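Local atomic coordinates of serine-threonine phosphatase 2C (Toxoplasma gondii, PDB entry 2I44), a protein that probably removes phosphate groups from serine and threonine residues of other proteins, using a metal centre that holds calcium ions in this crystal. Residues H11-P16 / I26-G31; G195-L200 / N205-R210; V260-T265 / E279-A284; Q293-M298 / A315-F320; M298-Q303 / Q308-I313. All coordinates share one frame; numbering follows the deposited sequence.

Contacts 1, 3 and 4 are built on one antiparallel sheet, in which strands 22-29, 313-320 and 258-264 lie side by side. Contacts 3 and 4, with centres about 5 Å apart, lay the consecutive helices 274-286 and 291-305 on it. Phe27 of contact 1 packs on Val296 of contact 4. Contact 5 shares Met298 with contact 4 and is nested within the chain loop that contact 4 closes; it carries calcium ligand Asp311, whose metal shell Asp60 and Asp266 complete. Contact 2 stands apart: its centre is about 26 Å from that of contact 5, nearest atoms about 10 Å, and the Phe208 side chain lies about 12 Å from a calcium ion.

Contact 1: H11-P16 / I26-G31; sequences HVPLPP and IFTDIG
Leu14 and Ile26 form an antiparallel hydrogen-bonded pair, and each satisfies both backbone polar groups of the other. Leu14 N donates to Ile26 O at 2.9 Å, and Ile26 N returns the bond to Leu14 O at 2.8 Å. Pro13, Pro15 and Pro16 have no N-H, so Leu14 is the one residue in 13-16 with a backbone donor, and it is used here. Ile26 O also has a carbon neighbour, Pro13 CA, at 3.5 Å. The side chains of the pair meet on the same face of the sheet: with CG anti to the backbone N (chi1 176°), Leu14 sets CD2 4.0 Å from Ile26 CD1, while Leu14 CB lies 3.9 Å from Ile26 CG1. Both residues reach Leu42 of strand 38-43, in the opposing sheet. Farther along, Pro13 CG touches Thr28 CG2 loosely at 4.3 Å, and Thr28 OG1 is hydrogen-bonded to Thr314 OG1 and Ile313 O. The other edge of strand 22-29 is bonded through Phe27 to Ala315 and through Asp29 to Ile313. Where the strand ends, Asp29 OD1 takes the N-H of Gly31 at 2.7 Å, an Asx turn that uses the anti lone pair. The short strand 14-15 thus adds one antiparallel bridge beside strand 22-29, in the central beta sandwich of a PP2C phosphatase.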
# COMPACT_ATOMS: atom_id res chain seq x y z
N HIS A 11 3.58 -0.43 14.32
CA HIS A 11 4.47 0.15 13.31
C HIS A 11 5.89 -0.39 13.41
O HIS A 11 6.83 0.20 12.87
CB HIS A 11 4.50 1.67 13.45
CG HIS A 11 3.15 2.31 13.36
ND1 HIS A 11 2.45 2.40 12.17
CD2 HIS A 11 2.37 2.90 14.30
CE1 HIS A 11 1.30 3.02 12.39
NE2 HIS A 11 1.23 3.33 13.67
N VAL A 12 6.06 -1.52 14.09
CA VAL A 12 7.38 -2.13 14.25
C VAL A 12 7.29 -3.56 13.78
O VAL A 12 6.20 -4.11 13.68
CB VAL A 12 7.83 -2.13 15.73
CG1 VAL A 12 8.06 -0.72 16.22
CG2 VAL A 12 6.78 -2.84 16.60
N PRO A 13 8.44 -4.19 13.47
CA PRO A 13 8.45 -5.58 13.01
C PRO A 13 7.59 -6.43 13.94
O PRO A 13 7.65 -6.30 15.16
CB PRO A 13 9.92 -5.95 13.07
CG PRO A 13 10.59 -4.66 12.69
CD PRO A 13 9.81 -3.63 13.48
N LEU A 14 6.78 -7.31 13.35
CA LEU A 14 5.88 -8.16 14.11
C LEU A 14 6.11 -9.64 13.83
O LEU A 14 5.79 -10.13 12.75
CB LEU A 14 4.43 -7.80 13.78
CG LEU A 14 3.27 -8.60 14.38
CD1 LEU A 14 3.12 -8.29 15.86
CD2 LEU A 14 1.98 -8.26 13.64
N PRO A 15 6.68 -10.38 14.79
CA PRO A 15 6.88 -11.81 14.52
C PRO A 15 5.50 -12.47 14.45
O PRO A 15 4.50 -11.84 14.79
CB PRO A 15 7.70 -12.27 15.72
CG PRO A 15 8.52 -11.06 16.04
CD PRO A 15 7.49 -9.95 15.94
N PRO A 16 5.43 -13.74 14.02
CA PRO A 16 4.18 -14.50 13.91
C PRO A 16 3.25 -14.28 15.10
O PRO A 16 3.54 -14.74 16.20
CB PRO A 16 4.67 -15.94 13.81
CG PRO A 16 5.94 -15.79 13.03
CD PRO A 16 6.59 -14.60 13.69
N ILE A 26 5.23 -9.21 10.16
CA ILE A 26 5.73 -8.06 9.42
C ILE A 26 7.23 -8.01 9.59
O ILE A 26 7.73 -8.09 10.71
CB ILE A 26 5.15 -6.73 9.95
CG1 ILE A 26 3.63 -6.82 10.09
CG2 ILE A 26 5.51 -5.59 9.00
CD1 ILE A 26 3.02 -5.61 10.78
N PHE A 27 7.95 -7.88 8.48
CA PHE A 27 9.41 -7.80 8.53
C PHE A 27 9.88 -6.78 7.50
O PHE A 27 9.32 -6.67 6.42
CB PHE A 27 10.04 -9.16 8.22
CG PHE A 27 11.50 -9.24 8.58
CD1 PHE A 27 11.89 -9.48 9.89
CD2 PHE A 27 12.48 -9.03 7.62
CE1 PHE A 27 13.24 -9.53 10.25
CE2 PHE A 27 13.84 -9.07 7.96
CZ PHE A 27 14.22 -9.32 9.28
N THR A 28 10.92 -6.04 7.86
CA THR A 28 11.47 -5.03 6.96
C THR A 28 12.99 -5.05 7.03
O THR A 28 13.58 -5.53 7.99
CB THR A 28 10.97 -3.61 7.35
OG1 THR A 28 11.38 -2.67 6.35
CG2 THR A 28 11.52 -3.19 8.72
N ASP A 29 13.63 -4.53 5.99
CA ASP A 29 15.09 -4.48 5.94
C ASP A 29 15.49 -3.30 5.08
O ASP A 29 14.85 -3.01 4.07
CB ASP A 29 15.65 -5.78 5.37
CG ASP A 29 17.14 -5.92 5.63
OD1 ASP A 29 17.92 -5.12 5.08
OD2 ASP A 29 17.52 -6.84 6.39
N ILE A 30 16.56 -2.62 5.48
CA ILE A 30 17.04 -1.45 4.75
C ILE A 30 17.69 -1.83 3.43
O ILE A 30 17.77 -1.02 2.50
CB ILE A 30 18.05 -0.63 5.60
CG1 ILE A 30 18.29 0.73 4.93
CG2 ILE A 30 19.36 -1.39 5.76
CD1 ILE A 30 19.00 1.73 5.82
N GLY A 31 18.16 -3.07 3.33
CA GLY A 31 18.80 -3.51 2.11
C GLY A 31 20.09 -2.73 1.92
O GLY A 31 20.83 -2.49 2.87

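Contact 2: G195-L200 / N205-R210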
# COMPACT_ATOMS: atom_id res chain seq x y z
N GLY A 195 2.02 18.69 -16.73
CA GLY A 195 3.22 17.95 -16.40
C GLY A 195 3.63 17.22 -17.66
O GLY A 195 3.05 17.44 -18.72
N SER A 196 4.65 16.37 -17.57
CA SER A 196 5.05 15.60 -18.74
C SER A 196 5.51 14.24 -18.26
O SER A 196 5.76 14.04 -17.08
CB SER A 196 6.19 16.28 -19.49
OG SER A 196 7.37 16.26 -18.72
N VAL A 197 5.59 13.30 -19.19
CA VAL A 197 6.04 11.95 -18.90
C VAL A 197 7.33 11.80 -19.69
O VAL A 197 7.32 11.82 -20.93
CB VAL A 197 5.02 10.91 -19.36
CG1 VAL A 197 5.62 9.52 -19.25
CG2 VAL A 197 3.77 11.02 -18.49
N GLU A 198 8.44 11.67 -18.97
CA GLU A 198 9.76 11.58 -19.57
C GLU A 198 10.30 10.16 -19.68
O GLU A 198 10.29 9.39 -18.71
CB GLU A 198 10.75 12.43 -18.77
CG GLU A 198 10.39 13.92 -18.70
CD GLU A 198 10.28 14.56 -20.08
OE1 GLU A 198 11.08 14.19 -20.96
OE2 GLU A 198 9.41 15.43 -20.27
N TYR A 199 10.77 9.82 -20.87
CA TYR A 199 11.35 8.51 -21.16
C TYR A 199 12.83 8.81 -21.36
O TYR A 199 13.26 9.26 -22.42
CB TYR A 199 10.72 7.94 -22.43
CG TYR A 199 9.22 7.70 -22.32
CD1 TYR A 199 8.72 6.44 -21.96
CD2 TYR A 199 8.31 8.73 -22.58
CE1 TYR A 199 7.35 6.22 -21.88
CE2 TYR A 199 6.94 8.51 -22.50
CZ TYR A 199 6.46 7.25 -22.15
OH TYR A 199 5.10 7.02 -22.11
N LEU A 200 13.62 8.57 -20.32
CA LEU A 200 15.04 8.88 -20.37
C LEU A 200 15.90 7.81 -21.05
O LEU A 200 15.57 6.62 -21.07
CB LEU A 200 15.54 9.17 -18.95
CG LEU A 200 14.67 10.18 -18.18
CD1 LEU A 200 15.39 10.61 -16.90
CD2 LEU A 200 14.36 11.39 -19.05
N ASN A 205 11.71 1.98 -20.49
CA ASN A 205 10.70 1.19 -19.81
C ASN A 205 10.26 1.72 -18.44
O ASN A 205 9.25 1.25 -17.90
CB ASN A 205 11.19 -0.25 -19.67
CG ASN A 205 11.23 -0.97 -21.01
OD1 ASN A 205 12.18 -1.70 -21.31
ND2 ASN A 205 10.19 -0.77 -21.82
N LYS A 206 10.99 2.67 -17.88
CA LYS A 206 10.61 3.23 -16.58
C LYS A 206 10.51 4.75 -16.64
O LYS A 206 11.30 5.46 -16.02
CB LYS A 206 11.61 2.83 -15.50
CG LYS A 206 11.66 1.34 -15.20
CD LYS A 206 12.44 1.08 -13.91
CE LYS A 206 12.75 -0.40 -13.73
NZ LYS A 206 13.62 -0.89 -14.83
N PRO A 207 9.53 5.27 -17.41
CA PRO A 207 9.34 6.72 -17.53
C PRO A 207 9.04 7.41 -16.20
O PRO A 207 8.61 6.78 -15.23
CB PRO A 207 8.20 6.83 -18.54
CG PRO A 207 7.42 5.56 -18.29
CD PRO A 207 8.51 4.54 -18.17
N PHE A 208 9.25 8.72 -16.18
CA PHE A 208 9.04 9.54 -14.99
C PHE A 208 7.93 10.56 -15.20
O PHE A 208 7.69 10.98 -16.33
CB PHE A 208 10.31 10.34 -14.66
CG PHE A 208 11.52 9.50 -14.35
CD1 PHE A 208 11.81 9.14 -13.03
CD2 PHE A 208 12.38 9.08 -15.36
CE1 PHE A 208 12.94 8.38 -12.73
CE2 PHE A 208 13.51 8.32 -15.08
CZ PHE A 208 13.79 7.97 -13.76
N ILE A 209 7.26 10.94 -14.12
CA ILE A 209 6.27 12.00 -14.19
C ILE A 209 7.10 13.21 -13.80
O ILE A 209 7.77 13.21 -12.77
CB ILE A 209 5.09 11.83 -13.17
CG1 ILE A 209 4.28 13.14 -13.13
CG2 ILE A 209 5.61 11.45 -11.79
CD1 ILE A 209 2.92 13.04 -12.39
N ARG A 210 7.07 14.24 -14.63
CA ARG A 210 7.85 15.44 -14.37
C ARG A 210 6.96 16.67 -14.33
O ARG A 210 6.11 16.86 -15.20
CB ARG A 210 8.91 15.59 -15.46
CG ARG A 210 9.71 16.87 -15.37
CD ARG A 210 10.74 16.96 -16.48
NE ARG A 210 11.79 15.95 -16.35
CZ ARG A 210 12.83 15.84 -17.18
NH1 ARG A 210 12.95 16.69 -18.20
NH2 ARG A 210 13.74 14.90 -16.99
O HOH W 1 12.82 6.81 -18.06
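Ser196 pairs with Arg210 and Glu198 with Phe208 through reciprocal backbone hydrogen bonds, four in all, each 2.8 Å between N and O; Val197 and Ile209 form the non-hydrogen-bonded pair between them. Beyond the last rung, water 1 accepts from Leu200 N at 3.0 Å and donates a weak bond to Lys206 O. Charged and polar side chains gather beside Ser196. Its OG donates to Glu198 OE2 at 2.7 Å, on the anti lone pair of that oxygen, and the Glu198 chain, bent at chi2 (-58°), lays CG over the centre of the Arg210 guanidinium, 3.4 Å above its plane. Carboxylate and guanidinium are stacked with planes 19° apart. Glu198 OE1 therefore lies 4.2 Å from Arg210 NH1 with no N-H aimed at it: opposite charges attract, but no salt bridge forms. Arg210 also makes a cation-pi contact with Phe214. Elsewhere, Tyr199 OH is hydrogen-bonded to Lys187 NZ. Among the apolar contacts, Pro207 CB sits over one face of the Tyr199 ring, 3.8 Å from its centroid, a CH-pi contact. Leu200 crosses Phe208 at about a right angle, CD1 to CE2 3.5 Å. Val197 and Ile209 turn to Ile190 of helix 184-192. The whole is a two-stranded antiparallel beta hairpin, probably within the flap subdomain found beside the metal centre in PP2C phosphatases.

Contact 3: V260-T265 / E279-A284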
# COMPACT_ATOMS: atom_id res chain seq x y z
N VAL A 260 -3.88 -16.63 2.05
CA VAL A 260 -2.93 -15.62 2.48
C VAL A 260 -2.92 -14.36 1.63
O VAL A 260 -3.13 -14.40 0.42
CB VAL A 260 -1.51 -16.24 2.52
CG1 VAL A 260 -1.16 -16.81 1.15
CG2 VAL A 260 -0.49 -15.20 2.96
N MSE A 261 -2.69 -13.23 2.29
CA MSE A 261 -2.61 -11.94 1.63
C MSE A 261 -1.23 -11.40 1.97
O MSE A 261 -0.79 -11.53 3.12
CB MSE A 261 -3.72 -11.01 2.14
CG MSE A 261 -3.70 -9.61 1.54
SE MSE A 261 -5.22 -8.54 2.13
CE MSE A 261 -6.20 -8.52 0.47
N ILE A 262 -0.56 -10.82 0.99
CA ILE A 262 0.78 -10.28 1.21
C ILE A 262 0.86 -8.84 0.74
O ILE A 262 0.68 -8.56 -0.45
CB ILE A 262 1.85 -11.11 0.45
CG1 ILE A 262 1.83 -12.56 0.92
CG2 ILE A 262 3.23 -10.49 0.67
CD1 ILE A 262 2.79 -13.46 0.16
N LEU A 263 1.12 -7.93 1.67
CA LEU A 263 1.28 -6.53 1.32
C LEU A 263 2.78 -6.30 1.33
O LEU A 263 3.46 -6.64 2.31
CB LEU A 263 0.58 -5.62 2.34
CG LEU A 263 -0.94 -5.73 2.48
CD1 LEU A 263 -1.29 -6.88 3.42
CD2 LEU A 263 -1.51 -4.43 3.03
N ALA A 264 3.32 -5.73 0.26
CA ALA A 264 4.75 -5.49 0.19
C ALA A 264 5.15 -4.38 -0.78
O ALA A 264 4.40 -4.02 -1.69
CB ALA A 264 5.46 -6.79 -0.19
N THR A 265 6.34 -3.83 -0.58
CA THR A 265 6.86 -2.78 -1.45
C THR A 265 7.53 -3.41 -2.66
O THR A 265 7.72 -4.64 -2.70
CB THR A 265 7.88 -1.90 -0.71
OG1 THR A 265 8.94 -2.71 -0.20
CG2 THR A 265 7.22 -1.18 0.45
N GLU A 279 4.14 -18.91 -2.31
CA GLU A 279 4.78 -20.20 -2.05
C GLU A 279 5.75 -20.09 -0.88
O GLU A 279 5.68 -20.89 0.06
CB GLU A 279 5.52 -20.68 -3.30
CG GLU A 279 6.39 -21.91 -3.04
CD GLU A 279 6.96 -22.50 -4.32
OE1 GLU A 279 6.21 -23.18 -5.05
OE2 GLU A 279 8.15 -22.27 -4.60
N ILE A 280 6.65 -19.11 -0.94
CA ILE A 280 7.63 -18.90 0.12
C ILE A 280 6.94 -18.67 1.46
O ILE A 280 7.32 -19.24 2.48
CB ILE A 280 8.54 -17.69 -0.19
CG1 ILE A 280 9.39 -17.99 -1.44
CG2 ILE A 280 9.45 -17.39 1.00
CD1 ILE A 280 10.25 -16.83 -1.87
N ALA A 281 5.91 -17.81 1.45
CA ALA A 281 5.16 -17.50 2.65
C ALA A 281 4.39 -18.72 3.16
O ALA A 281 4.36 -18.98 4.36
CB ALA A 281 4.19 -16.35 2.38
N MSE A 282 3.76 -19.46 2.25
CA MSE A 282 2.99 -20.64 2.62
C MSE A 282 3.89 -21.71 3.23
O MSE A 282 3.53 -22.37 4.21
CB MSE A 282 2.27 -21.22 1.40
CG MSE A 282 1.06 -20.44 0.95
SE MSE A 282 -0.29 -20.35 2.32
CE MSE A 282 -1.47 -21.77 1.69
N GLN A 283 5.07 -21.88 2.65
CA GLN A 283 6.00 -22.87 3.15
C GLN A 283 6.54 -22.47 4.52
O GLN A 283 6.63 -23.31 5.42
CB GLN A 283 7.17 -23.08 2.19
CG GLN A 283 8.29 -23.91 2.80
CD GLN A 283 9.10 -24.67 1.77
OE1 GLN A 283 8.55 -25.47 1.01
NE2 GLN A 283 10.41 -24.44 1.75
N ALA A 284 6.91 -21.21 4.68
CA ALA A 284 7.44 -20.74 5.95
C ALA A 284 6.47 -21.07 7.08
O ALA A 284 6.87 -21.62 8.11
CB ALA A 284 7.69 -19.24 5.89
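Val260 opens the contact by meeting the selenium of Met282, which is selenomethionine in this crystal. CG1 of Val260 lies between its backbone N and carbonyl carbon (chi1 57°) and comes 3.8 Å from Met282 SE. The two side chains run alongside each other, pointing opposite ways, and the Met282 chain, bent at chi2 (-60°), brings the selenium back to the strand although its CB does not start out that way. Met261 belongs to the other face of the sheet; its backbone pairs with Val318 of strand 313-320. Two residues beyond Val260, Ile262 again faces the helix. Its CG1 branch is anti to the carbonyl carbon and runs on extended, chi2 176°, so that CD1 reaches Ala281 CB at 3.9 Å. The same Ile262 also touches Leu295, where helix 291-305 lies next to helix 274-286. Leu263 turns the opposite way, onto Phe56 and Val58 of strand 53-62 in the interior of the sandwich. At the end of the strand, Thr265 OG1 caps the following helix 266-269 through a weak bond to Gly267 N and is held by Asp38 OD2. Across the two segments there is no hydrogen bond, and 140 Å² is buried in total. Methyl groups and one selenium make the touch, so sheet and helix are joined here by dispersion and the exclusion of water, without directional bonds.

Contact 4: Q293-M298 / A315-F320; sequences QALVEM and AMTVFF
Leu295 and Thr317 meet tip to tip, CD1 of the leucine 3.6 Å from CG2 of the threonine, the closest approach between 293-298 and 315-320. Thr317 presents this methyl because CG2, not OG1, lies anti to its carbonyl carbon. Ala315, two residues earlier on the same face of the strand, receives the helix from two places: its CB is 4.0 Å from Leu295 CD1 and 4.1 Å from Val296 CG2. Such a small residue lets the backbones come near, Val296 and Ala315 having their CA atoms 6.7 Å apart. All four residues are buried. Helix and strand segments run at 145° to each other, with axes 8.1 Å apart at closest, as one helical layer packs on the outer face of a sheet in the alpha-beta-beta-alpha sandwich of PP2C phosphatases. Away from the strand the helix is looser and faces solvent, with Glu297 exposed. Met298, a selenomethionine, is exposed too and does not touch the strand, but rests against Ile280 of helix 274-286. Gln293 points its CB away from strand 313-320 and lies partly exposed, its side chain against Phe27, while its backbone N is bonded to Asn290 OD1.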
# COMPACT_ATOMS: atom_id res chain seq x y z
N GLN A 293 9.54 -12.66 7.32
CA GLN A 293 10.99 -12.62 7.35
C GLN A 293 11.52 -13.50 6.23
O GLN A 293 12.53 -13.17 5.59
CB GLN A 293 11.51 -13.12 8.70
CG GLN A 293 13.02 -13.06 8.82
CD GLN A 293 13.51 -13.71 10.09
OE1 GLN A 293 13.22 -14.88 10.35
NE2 GLN A 293 14.26 -12.97 10.90
N ALA A 294 10.84 -14.61 5.98
CA ALA A 294 11.26 -15.52 4.92
C ALA A 294 11.24 -14.77 3.59
O ALA A 294 12.18 -14.87 2.80
CB ALA A 294 10.34 -16.73 4.87
N LEU A 295 10.17 -14.02 3.34
CA LEU A 295 10.05 -13.26 2.10
C LEU A 295 11.18 -12.24 1.94
O LEU A 295 11.72 -12.08 0.85
CB LEU A 295 8.70 -12.53 2.05
CG LEU A 295 7.48 -13.39 1.73
CD1 LEU A 295 6.21 -12.58 1.90
CD2 LEU A 295 7.60 -13.90 0.31
N VAL A 296 11.53 -11.56 3.03
CA VAL A 296 12.59 -10.56 2.95
C VAL A 296 13.98 -11.19 2.80
O VAL A 296 14.75 -10.79 1.93
CB VAL A 296 12.58 -9.62 4.19
CG1 VAL A 296 13.79 -8.69 4.16
CG2 VAL A 296 11.29 -8.81 4.22
N GLU A 297 14.29 -12.17 3.64
CA GLU A 297 15.61 -12.80 3.57
C GLU A 297 15.85 -13.53 2.24
O GLU A 297 16.95 -13.48 1.70
CB GLU A 297 15.80 -13.75 4.77
CG GLU A 297 15.56 -13.04 6.10
CD GLU A 297 16.10 -13.80 7.30
OE1 GLU A 297 15.93 -15.04 7.36
OE2 GLU A 297 16.69 -13.15 8.20
N MSE A 298 14.81 -14.19 1.72
CA MSE A 298 14.90 -14.90 0.45
C MSE A 298 15.20 -13.91 -0.68
O MSE A 298 16.00 -14.19 -1.57
CB MSE A 298 13.58 -15.61 0.13
CG MSE A 298 13.24 -16.79 1.04
SE MSE A 298 14.18 -18.38 0.58
CE MSE A 298 12.85 -19.21 -0.54
N ALA A 315 7.66 -6.63 3.98
CA ALA A 315 6.63 -7.61 3.70
C ALA A 315 5.74 -7.80 4.92
O ALA A 315 6.22 -7.88 6.05
CB ALA A 315 7.26 -8.93 3.29
N MSE A 316 4.44 -7.84 4.69
CA MSE A 316 3.46 -8.03 5.74
C MSE A 316 2.61 -9.20 5.25
O MSE A 316 1.98 -9.12 4.20
CB MSE A 316 2.58 -6.78 5.90
CG MSE A 316 1.54 -6.85 7.02
SE MSE A 316 0.41 -5.25 7.15
CE MSE A 316 1.62 -4.13 8.16
N THR A 317 2.63 -10.30 6.00
CA THR A 317 1.87 -11.49 5.64
C THR A 317 0.65 -11.68 6.52
O THR A 317 0.73 -11.57 7.74
CB THR A 317 2.75 -12.76 5.72
OG1 THR A 317 3.44 -12.80 6.98
CG2 THR A 317 3.78 -12.77 4.59
N VAL A 318 -0.49 -11.97 5.90
CA VAL A 318 -1.74 -12.17 6.63
C VAL A 318 -2.36 -13.50 6.22
O VAL A 318 -2.70 -13.70 5.05
CB VAL A 318 -2.74 -11.03 6.34
CG1 VAL A 318 -4.01 -11.23 7.14
CG2 VAL A 318 -2.10 -9.68 6.66
N PHE A 319 -2.51 -14.41 7.17
CA PHE A 319 -3.11 -15.72 6.88
C PHE A 319 -4.50 -15.76 7.48
O PHE A 319 -4.67 -15.67 8.69
CB PHE A 319 -2.24 -16.84 7.47
CG PHE A 319 -0.89 -16.97 6.82
CD1 PHE A 319 -0.69 -17.82 5.74
CD2 PHE A 319 0.19 -16.22 7.28
CE1 PHE A 319 0.55 -17.92 5.12
CE2 PHE A 319 1.44 -16.31 6.68
CZ PHE A 319 1.62 -17.17 5.60
N PHE A 320 -5.50 -15.90 6.61
CA PHE A 320 -6.89 -15.95 7.04
C PHE A 320 -7.19 -17.24 7.80
O PHE A 320 -6.48 -18.23 7.67
CB PHE A 320 -7.80 -15.83 5.82
CG PHE A 320 -7.58 -14.58 5.02
CD1 PHE A 320 -7.91 -13.33 5.55
CD2 PHE A 320 -7.02 -14.63 3.75
CE1 PHE A 320 -7.69 -12.16 4.83
CE2 PHE A 320 -6.80 -13.47 3.01
CZ PHE A 320 -7.14 -12.23 3.55

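Contact 5: M298-Q303 / Q308-I313; sequences MTLAEQ and QSADNI. With CA (calcium ion), chain D.
Gln303 is folded by two like torsions, chi1 and chi2 both -73°, which bring its amide against Gln308, while with CG1 anti to its carbonyl carbon (chi1 -49°), Ile313 places CD1 between Thr299 and Leu300. These residues join the last turns of helix 291-305 to the loop leading into strand 313-320, the loop that carries calcium ligand Asp311, followed by Asn312, as in the metal centre of PP2C phosphatases. The backbone tie is at the helix end: Gln308 N donates to Gln303 O at 2.9 Å. Beside it the Gln303 amide lies across the Gln308 chain, NE2 3.4 Å from Gln308 CB, the two amide planes turned 41° apart. Apolar contacts fill the middle. Ala310 CB packs on Leu300 CD2 at 3.6 Å, and Ile313 CD1 rests between Thr299 CG2 and the same Leu300 methyl, the Leu300 and Ile313 side chains overlapping from opposing directions. Water 2 joins helix to metal loop: it donates to Gln303 OE1 at 3.1 Å and accepts from Asp311 N at 3.2 Å, a water-mediated link from the helix to the backbone of the ligand residue. Asp311 OD2 binds the calcium ion at 2.3 Å, a site completed by Asp60, Asp266 and waters. Two of those waters are also held by the loop: water 3 donates to Asp311 OD1 at 2.8 Å, and water 4 donates to the backbone O of Asn312 at 2.9 Å.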
# COMPACT_ATOMS: atom_id res chain seq x y z
N MSE A 298 14.81 -14.19 1.72
CA MSE A 298 14.90 -14.90 0.45
C MSE A 298 15.20 -13.91 -0.68
O MSE A 298 16.00 -14.19 -1.57
CB MSE A 298 13.58 -15.61 0.13
CG MSE A 298 13.24 -16.79 1.04
SE MSE A 298 14.18 -18.38 0.58
CE MSE A 298 12.85 -19.21 -0.54
N THR A 299 14.55 -12.75 -0.63
CA THR A 299 14.72 -11.71 -1.63
C THR A 299 16.14 -11.15 -1.57
O THR A 299 16.77 -10.93 -2.61
CB THR A 299 13.71 -10.56 -1.40
OG1 THR A 299 12.39 -11.06 -1.62
CG2 THR A 299 13.98 -9.40 -2.36
N LEU A 300 16.63 -10.91 -0.36
CA LEU A 300 17.98 -10.38 -0.17
C LEU A 300 19.04 -11.37 -0.65
O LEU A 300 20.04 -10.97 -1.24
CB LEU A 300 18.20 -10.04 1.31
CG LEU A 300 17.47 -8.80 1.83
CD1 LEU A 300 17.52 -8.72 3.35
CD2 LEU A 300 18.10 -7.57 1.21
N ALA A 301 18.82 -12.65 -0.40
CA ALA A 301 19.77 -13.67 -0.84
C ALA A 301 19.85 -13.69 -2.36
O ALA A 301 20.94 -13.74 -2.93
CB ALA A 301 19.33 -15.04 -0.33
N GLU A 302 18.70 -13.63 -3.02
CA GLU A 302 18.64 -13.63 -4.48
C GLU A 302 19.35 -12.41 -5.05
O GLU A 302 20.07 -12.51 -6.05
CB GLU A 302 17.19 -13.63 -4.95
CG GLU A 302 17.01 -13.62 -6.46
CD GLU A 302 17.73 -14.77 -7.15
OE1 GLU A 302 17.82 -15.86 -6.55
OE2 GLU A 302 18.20 -14.59 -8.29
N GLN A 303 19.16 -11.26 -4.41
CA GLN A 303 19.79 -10.04 -4.87
C GLN A 303 21.31 -10.15 -4.78
O GLN A 303 22.02 -9.71 -5.69
CB GLN A 303 19.28 -8.85 -4.05
CG GLN A 303 17.84 -8.42 -4.38
CD GLN A 303 17.69 -7.72 -5.73
OE1 GLN A 303 17.06 -6.67 -5.82
NE2 GLN A 303 18.24 -8.32 -6.77
N GLN A 308 23.32 -7.56 -7.09
CA GLN A 308 22.49 -6.36 -7.06
C GLN A 308 22.32 -5.76 -5.67
O GLN A 308 22.02 -6.47 -4.70
CB GLN A 308 21.11 -6.67 -7.62
CG GLN A 308 20.96 -6.39 -9.09
CD GLN A 308 21.06 -4.91 -9.40
OE1 GLN A 308 20.36 -4.09 -8.81
NE2 GLN A 308 21.95 -4.55 -10.32
N SER A 309 22.50 -4.44 -5.58
CA SER A 309 22.30 -3.73 -4.32
C SER A 309 20.78 -3.78 -4.13
O SER A 309 20.03 -3.38 -5.02
CB SER A 309 22.77 -2.28 -4.45
OG SER A 309 22.65 -1.59 -3.21
N ALA A 310 20.34 -4.28 -2.98
CA ALA A 310 18.92 -4.41 -2.68
C ALA A 310 18.23 -3.12 -2.23
O ALA A 310 18.82 -2.28 -1.54
CB ALA A 310 18.71 -5.50 -1.62
N ASP A 311 16.97 -2.97 -2.63
CA ASP A 311 16.18 -1.80 -2.25
C ASP A 311 15.63 -2.04 -0.85
O ASP A 311 15.81 -3.12 -0.29
CB ASP A 311 15.03 -1.65 -3.25
CG ASP A 311 14.13 -0.48 -2.93
OD1 ASP A 311 14.60 0.49 -2.29
OD2 ASP A 311 12.94 -0.51 -3.33
N ASN A 312 14.97 -1.04 -0.25
CA ASN A 312 14.37 -1.28 1.06
C ASN A 312 13.35 -2.38 0.74
O ASN A 312 12.76 -2.37 -0.34
CB ASN A 312 13.59 -0.06 1.58
CG ASN A 312 14.47 1.11 1.98
OD1 ASN A 312 15.64 0.95 2.34
ND2 ASN A 312 13.90 2.30 1.95
N ILE A 313 13.15 -3.31 1.66
CA ILE A 313 12.21 -4.40 1.45
C ILE A 313 11.33 -4.55 2.68
O ILE A 313 11.82 -4.64 3.80
CB ILE A 313 12.91 -5.75 1.21
CG1 ILE A 313 14.01 -5.60 0.16
CG2 ILE A 313 11.89 -6.79 0.74
CD1 ILE A 313 14.85 -6.85 -0.04
CA CA D . 11.09 0.84 -3.12
O HOH W 2 15.22 -5.39 -3.69
O HOH W 3 12.39 2.25 -2.27
O HOH W 4 10.83 -0.38 -1.16
O HOH W 5 10.76 1.82 -4.75